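PDB 6GKE: fucose-specific lectin from Aleuria aurantia, which binds L-fucose at five sites between the blades of its six-bladed beta-propeller, preferring alpha-1,6-linked core fucose on glycoproteins. Local coordinates for residues 228-233 against 264-269; 2-7 against 283-288. The protein carries 1 engineered substitution. All coordinates share one frame; numbering follows the deposited sequence.

Interaction 1: 228-233 against 264-269. With GOL (glycerol), chain H.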
loop_
_atom_site.group_PDB
_atom_site.type_symbol
_atom_site.label_atom_id
_atom_site.label_comp_id
_atom_site.label_asym_id
_atom_site.label_seq_id
_atom_site.Cartn_x
_atom_site.Cartn_y
_atom_site.Cartn_z
ATOM N N TYR A 228 -20.065 -13.438 -0.031
ATOM C CA TYR A 228 -19.148 -12.764 -0.940
ATOM C C TYR A 228 -17.729 -13.250 -0.680
ATOM O O TYR A 228 -17.332 -13.437 0.469
ATOM C CB TYR A 228 -19.198 -11.244 -0.756
ATOM C CG TYR A 228 -20.560 -10.701 -1.067
ATOM C CD1 TYR A 228 -20.975 -10.564 -2.381
ATOM C CD2 TYR A 228 -21.469 -10.424 -0.063
ATOM C CE1 TYR A 228 -22.262 -10.157 -2.691
ATOM C CE2 TYR A 228 -22.757 -10.012 -0.355
ATOM C CZ TYR A 228 -23.162 -9.888 -1.673
ATOM O OH TYR A 228 -24.453 -9.533 -1.956
ATOM N N TRP A 229 -16.949 -13.396 -1.748
ATOM C CA TRP A 229 -15.524 -13.607 -1.568
ATOM C C TRP A 229 -14.751 -12.967 -2.713
ATOM O O TRP A 229 -15.230 -12.849 -3.834
ATOM C CB TRP A 229 -15.157 -15.085 -1.400
ATOM C CG TRP A 229 -15.517 -16.002 -2.526
ATOM C CD1 TRP A 229 -14.756 -16.361 -3.597
ATOM C CD2 TRP A 229 -16.732 -16.757 -2.625
ATOM N NE1 TRP A 229 -15.427 -17.274 -4.366
ATOM C CE2 TRP A 229 -16.640 -17.538 -3.794
ATOM C CE3 TRP A 229 -17.890 -16.832 -1.845
ATOM C CZ2 TRP A 229 -17.661 -18.403 -4.184
ATOM C CZ3 TRP A 229 -18.898 -17.685 -2.233
ATOM C CH2 TRP A 229 -18.785 -18.458 -3.390
ATOM N N GLN A 230 -13.519 -12.564 -2.394
ATOM C CA GLN A 230 -12.678 -11.905 -3.366
ATOM C C GLN A 230 -11.220 -12.058 -2.951
ATOM O O GLN A 230 -10.852 -11.760 -1.808
ATOM C CB GLN A 230 -13.034 -10.421 -3.459
ATOM C CG GLN A 230 -12.301 -9.663 -4.556
ATOM C CD GLN A 230 -12.639 -8.194 -4.491
ATOM O OE1 GLN A 230 -13.663 -7.756 -5.015
ATOM N NE2 GLN A 230 -11.800 -7.438 -3.801
ATOM N N LYS A 231 -10.393 -12.464 -3.916
ATOM C CA LYS A 231 -8.953 -12.334 -3.815
ATOM C C LYS A 231 -8.565 -11.013 -4.478
ATOM O O LYS A 231 -9.094 -10.672 -5.535
ATOM C CB LYS A 231 -8.260 -13.508 -4.509
ATOM C CG LYS A 231 -6.750 -13.385 -4.594
ATOM C CD LYS A 231 -6.062 -14.621 -5.102
ATOM C CE LYS A 231 -4.581 -14.396 -5.306
ATOM N NZ LYS A 231 -3.932 -15.585 -5.902
ATOM N N GLY A 232 -7.622 -10.281 -3.882
ATOM C CA GLY A 232 -7.240 -9.000 -4.437
ATOM C C GLY A 232 -6.784 -9.151 -5.880
ATOM O O GLY A 232 -6.028 -10.067 -6.211
ATOM N N ARG A 233 -7.258 -8.233 -6.728
ATOM C CA ARG A 233 -7.002 -8.198 -8.179
ATOM C C ARG A 233 -7.595 -9.432 -8.876
ATOM O O ARG A 233 -7.143 -9.825 -9.953
ATOM C CB ARG A 233 -5.517 -8.008 -8.506
ATOM C CG ARG A 233 -5.321 -7.251 -9.812
ATOM C CD ARG A 233 -3.868 -7.099 -10.197
ATOM N NE ARG A 233 -3.687 -6.162 -11.297
ATOM C CZ ARG A 233 -3.790 -6.477 -12.586
ATOM N NH1 ARG A 233 -4.126 -7.706 -12.943
ATOM N NH2 ARG A 233 -3.559 -5.563 -13.513
ATOM N N THR A 264 -5.731 -7.336 -0.919
ATOM C CA THR A 264 -6.663 -6.449 -0.239
ATOM C C THR A 264 -7.893 -7.227 0.246
ATOM O O THR A 264 -8.097 -8.392 -0.076
ATOM C CB THR A 264 -7.070 -5.291 -1.156
ATOM O OG1 THR A 264 -7.671 -5.837 -2.330
ATOM C CG2 THR A 264 -5.898 -4.404 -1.507
ATOM N N PHE A 265 -8.730 -6.529 1.015
ATOM C CA PHE A 265 -9.869 -7.129 1.713
ATOM C C PHE A 265 -11.190 -6.526 1.235
ATOM O O PHE A 265 -11.218 -5.460 0.622
ATOM C CB PHE A 265 -9.683 -6.938 3.221
ATOM C CG PHE A 265 -8.437 -7.623 3.716
ATOM C CD1 PHE A 265 -8.418 -8.997 3.902
ATOM C CD2 PHE A 265 -7.257 -6.921 3.896
ATOM C CE1 PHE A 265 -7.257 -9.650 4.288
ATOM C CE2 PHE A 265 -6.097 -7.577 4.283
ATOM C CZ PHE A 265 -6.099 -8.940 4.470
ATOM N N ILE A 266 -12.287 -7.213 1.575
ATOM C CA ILE A 266 -13.627 -6.704 1.323
ATOM C C ILE A 266 -14.402 -6.623 2.642
ATOM O O ILE A 266 -14.018 -7.185 3.665
ATOM C CB ILE A 266 -14.402 -7.550 0.288
ATOM C CG1 ILE A 266 -14.702 -8.970 0.782
ATOM C CG2 ILE A 266 -13.670 -7.540 -1.040
ATOM C CD1 ILE A 266 -15.670 -9.741 -0.095
ATOM N N ALA A 267 -15.534 -5.921 2.588
ATOM C CA ALA A 267 -16.531 -5.938 3.646
ATOM C C ALA A 267 -17.893 -5.703 3.001
ATOM O O ALA A 267 -17.968 -5.067 1.954
ATOM C CB ALA A 267 -16.246 -4.877 4.685
ATOM N N ALA A 268 -18.956 -6.206 3.626
ATOM C CA ALA A 268 -20.294 -6.008 3.094
ATOM C C ALA A 268 -21.208 -5.460 4.184
ATOM O O ALA A 268 -21.051 -5.774 5.362
ATOM C CB ALA A 268 -20.848 -7.294 2.529
ATOM N N ASN A 269 -22.196 -4.673 3.758
ATOM C CA ASN A 269 -23.301 -4.315 4.619
ATOM C C ASN A 269 -24.610 -4.532 3.860
ATOM O O ASN A 269 -24.625 -4.748 2.648
ATOM C CB ASN A 269 -23.162 -2.896 5.189
ATOM C CG ASN A 269 -23.315 -1.795 4.159
ATOM O OD1 ASN A 269 -23.965 -1.982 3.133
ATOM N ND2 ASN A 269 -22.763 -0.624 4.433
HETATM C C1 GOL H . -7.316 -11.393 -0.298
HETATM O O1 GOL H . -6.660 -10.431 -1.137
HETATM C C2 GOL H . -6.966 -11.195 1.178
HETATM O O2 GOL H . -7.703 -12.157 1.943
HETATM C C3 GOL H . -5.472 -11.342 1.472
HETATM O O3 GOL H . -4.962 -12.608 1.030
HETATM O O HOH W 1 -10.187 -8.987 -1.860
#
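I266 lies between Y228 and Q230, one branch turned mainly to Y228, the other to Q230. Its CG1 is wedged between backbone N and carbonyl carbon (chi1 66°), which carries CD1 up to the other strand, 3.9 Å from CB of Y228. The other methyl, CG2, meets the amide end of Q230, with CG2 3.3 Å from NE2 of Q230; the two chains pass at a slant. Fully extended, with CG anti to the backbone N (chi1 -174°), the Q230 chain passes the methyl from CB to its amide. Further along, CB of A268 touches CD2 of the Y228 ring at 4.1 Å. No direct hydrogen bond joins the segments: the contact is one of facing sheets, where strand 224-230 of one propeller blade faces I266 and A268 on the way into and along the first strand of the next. L236, from the former blade, packs against Y228, Q230 and I266 alike. Towards the T264 end a water takes over. It accepts from NE2 of Q230 at 3.0 Å and donates both to O of Q230 and, at 2.8 Å, to O of T264, tying the amide to two backbone carbonyls. The carbonyl of T264 also receives a hydrogen bond from O1 of a glycerol, probably from the crystallisation liquor, and that hydroxyl accepts from N of G232 at 2.9 Å. OG1 of T264 is hydrogen-bonded to O of L261.

Interaction 2: 2-7 against 283-288. With EDO (1,2-ethanediol), chain I; EDO (1,2-ethanediol), chain B.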
loop_
_atom_site.group_PDB
_atom_site.type_symbol
_atom_site.label_atom_id
_atom_site.label_comp_id
_atom_site.label_asym_id
_atom_site.label_seq_id
_atom_site.Cartn_x
_atom_site.Cartn_y
_atom_site.Cartn_z
ATOM N N THR A 2 -3.830 8.984 -0.577
ATOM C CA THR A 2 -4.767 9.108 0.527
ATOM C C THR A 2 -4.103 8.601 1.806
ATOM O O THR A 2 -2.953 8.159 1.790
ATOM C CB THR A 2 -6.071 8.341 0.269
ATOM O OG1 THR A 2 -5.812 6.960 0.529
ATOM C CG2 THR A 2 -6.616 8.540 -1.129
ATOM N N GLU A 3 -4.875 8.635 2.896
ATOM C CA GLU A 3 -4.380 8.153 4.179
ATOM C C GLU A 3 -4.901 6.741 4.484
ATOM O O GLU A 3 -4.717 6.250 5.584
ATOM C CB GLU A 3 -4.712 9.190 5.248
ATOM C CG GLU A 3 -4.039 10.519 4.958
ATOM C CD GLU A 3 -4.394 11.645 5.906
ATOM O OE1 GLU A 3 -5.577 11.743 6.300
ATOM O OE2 GLU A 3 -3.480 12.418 6.251
ATOM N N PHE A 4 -5.500 6.078 3.488
ATOM C CA PHE A 4 -5.978 4.696 3.627
ATOM C C PHE A 4 -4.777 3.747 3.612
ATOM O O PHE A 4 -4.055 3.684 2.624
ATOM C CB PHE A 4 -6.929 4.403 2.467
ATOM C CG PHE A 4 -7.762 3.142 2.495
ATOM C CD1 PHE A 4 -7.868 2.304 3.601
ATOM C CD2 PHE A 4 -8.511 2.833 1.370
ATOM C CE1 PHE A 4 -8.689 1.185 3.562
ATOM C CE2 PHE A 4 -9.321 1.710 1.332
ATOM C CZ PHE A 4 -9.421 0.895 2.432
ATOM N N LEU A 5 -4.578 2.995 4.698
ATOM C CA LEU A 5 -3.477 2.053 4.765
ATOM C C LEU A 5 -3.691 0.941 3.733
ATOM O O LEU A 5 -4.730 0.280 3.711
ATOM C CB LEU A 5 -3.412 1.485 6.183
ATOM C CG LEU A 5 -2.350 0.420 6.441
ATOM C CD1 LEU A 5 -0.953 1.021 6.406
ATOM C CD2 LEU A 5 -2.630 -0.255 7.780
ATOM N N TYR A 6 -2.675 0.696 2.905
ATOM C CA TYR A 6 -2.756 -0.367 1.908
ATOM C C TYR A 6 -2.770 -1.715 2.630
ATOM O O TYR A 6 -1.895 -1.977 3.451
ATOM C CB TYR A 6 -1.593 -0.289 0.920
ATOM C CG TYR A 6 -1.495 -1.457 -0.024
ATOM C CD1 TYR A 6 -2.553 -1.811 -0.844
ATOM C CD2 TYR A 6 -0.337 -2.212 -0.092
ATOM C CE1 TYR A 6 -2.461 -2.880 -1.719
ATOM C CE2 TYR A 6 -0.224 -3.274 -0.971
ATOM C CZ TYR A 6 -1.292 -3.616 -1.778
ATOM O OH TYR A 6 -1.157 -4.668 -2.639
ATOM N N THR A 7 -3.761 -2.539 2.288
ATOM C CA THR A 7 -4.071 -3.851 2.910
ATOM C C THR A 7 -4.671 -3.683 4.310
ATOM O O THR A 7 -4.779 -4.654 5.059
ATOM C CB THR A 7 -2.926 -4.883 2.872
ATOM O OG1 THR A 7 -1.893 -4.601 3.817
ATOM C CG2 THR A 7 -2.338 -5.027 1.488
ATOM N N SER A 283 -6.470 1.187 -6.433
ATOM C CA SER A 283 -5.447 2.203 -6.632
ATOM C C SER A 283 -5.987 3.565 -6.184
ATOM O O SER A 283 -7.171 3.862 -6.326
ATOM C CB SER A 283 -4.987 2.248 -8.060
ATOM O OG SER A 283 -6.038 2.676 -8.909
ATOM N N GLY A 284 -5.098 4.388 -5.625
ATOM C CA GLY A 284 -5.508 5.688 -5.112
ATOM C C GLY A 284 -4.630 6.178 -3.966
ATOM O O GLY A 284 -4.028 7.241 -4.080
ATOM N N VAL A 285 -4.531 5.443 -2.851
ATOM C CA VAL A 285 -5.239 4.214 -2.514
ATOM C C VAL A 285 -6.680 4.559 -2.118
ATOM O O VAL A 285 -6.894 5.365 -1.215
ATOM C CB VAL A 285 -4.499 3.492 -1.365
ATOM C CG1 VAL A 285 -5.300 2.334 -0.792
ATOM C CG2 VAL A 285 -3.118 3.021 -1.791
ATOM N N SER A 286 -7.656 3.929 -2.776
ATOM C CA SER A 286 -9.043 4.353 -2.652
ATOM C C SER A 286 -9.916 3.257 -2.034
ATOM O O SER A 286 -9.652 2.059 -2.172
ATOM C CB SER A 286 -9.597 4.800 -3.982
ATOM O OG SER A 286 -9.558 3.754 -4.940
ATOM N N LEU A 287 -10.967 3.721 -1.351
ATOM C CA LEU A 287 -12.028 2.882 -0.817
ATOM C C LEU A 287 -13.221 2.993 -1.764
ATOM O O LEU A 287 -13.807 4.065 -1.923
ATOM C CB LEU A 287 -12.361 3.355 0.599
ATOM C CG LEU A 287 -13.469 2.607 1.337
ATOM C CD1 LEU A 287 -13.241 1.104 1.350
ATOM C CD2 LEU A 287 -13.583 3.132 2.758
ATOM N N GLN A 288 -13.524 1.873 -2.422
ATOM C CA GLN A 288 -14.554 1.784 -3.429
ATOM C C GLN A 288 -15.640 0.831 -2.943
ATOM O O GLN A 288 -15.463 0.126 -1.948
ATOM C CB GLN A 288 -13.988 1.212 -4.729
ATOM C CG GLN A 288 -12.722 1.879 -5.230
ATOM C CD GLN A 288 -12.923 2.820 -6.390
ATOM O OE1 GLN A 288 -13.967 2.839 -7.045
ATOM N NE2 GLN A 288 -11.881 3.584 -6.668
HETATM C C1 EDO I . -0.011 3.520 1.003
HETATM O O1 EDO I . -0.383 3.596 -0.370
HETATM C C2 EDO I . -0.967 2.931 2.040
HETATM O O2 EDO I . -0.263 2.143 3.060
HETATM C C1 EDO B . 0.862 -0.686 3.490
HETATM O O1 EDO B . 0.865 -1.990 2.916
HETATM C C2 EDO B . 1.946 0.329 3.128
HETATM O O2 EDO B . 1.416 1.695 3.025
HETATM O O HOH W 2 -2.457 6.476 -1.196
#
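A polar turn and an apolar wedge together dock the N-terminal peptide, through T2 and F4, on V285, just before strand 286-293 of the last blade, and L287 within it. OG1 of T2 donates to O of V285 at 2.6 Å, the donor lying in the plane of that carbonyl with a C=O...donor angle of 145°. The same hydroxyl accepts from N of F4 at 3.1 Å, an ST turn, so one oxygen both folds the peptide and anchors it. A water accepts from N of T2 and from N of V285, the latter following a cis peptide bond. In the six-bladed propeller this join brings the peptide that precedes strand 10-15 onto the last blade, alongside T306 of the C-terminal peptide. With CG anti to the backbone N (chi1 -169°), the F4 side chain runs at about a right angle to those of V285 and L287. CD2 of F4 lies 3.9 Å from CG1 of V285, and CE2 of F4 lies 3.5 Å from CB of L287; O of S286 sits at the ring edge. F27 of strand 22-28 meets F4 edge-to-face. The contact forms part of the dimer interface: the Y6 ring stacks on Y6 of the second subunit, which also packs on V285.

In the fold
Both contacts involve the last blade: interaction 1 sets its first strand, 267-271, against the preceding blade, and interaction 2 seats the N-terminal peptide on its third strand. Their centres are about 14 Å apart, and they touch, with CE2 of F265 3.3 Å from O of T7 and CG2 of T264 3.8 Å from CE1 of Y6. Only interaction 1 borders a fucose: nearest atoms of the Y228 side chain lie about 4 Å from the bound sugar and about 3 Å from the side chains of the fucose-binding R226 and E238. In interaction 2 the L287 side chain stays about 14 Å from a bound fucose and about 9 Å from the side chain of E36 of another site, again between nearest atoms.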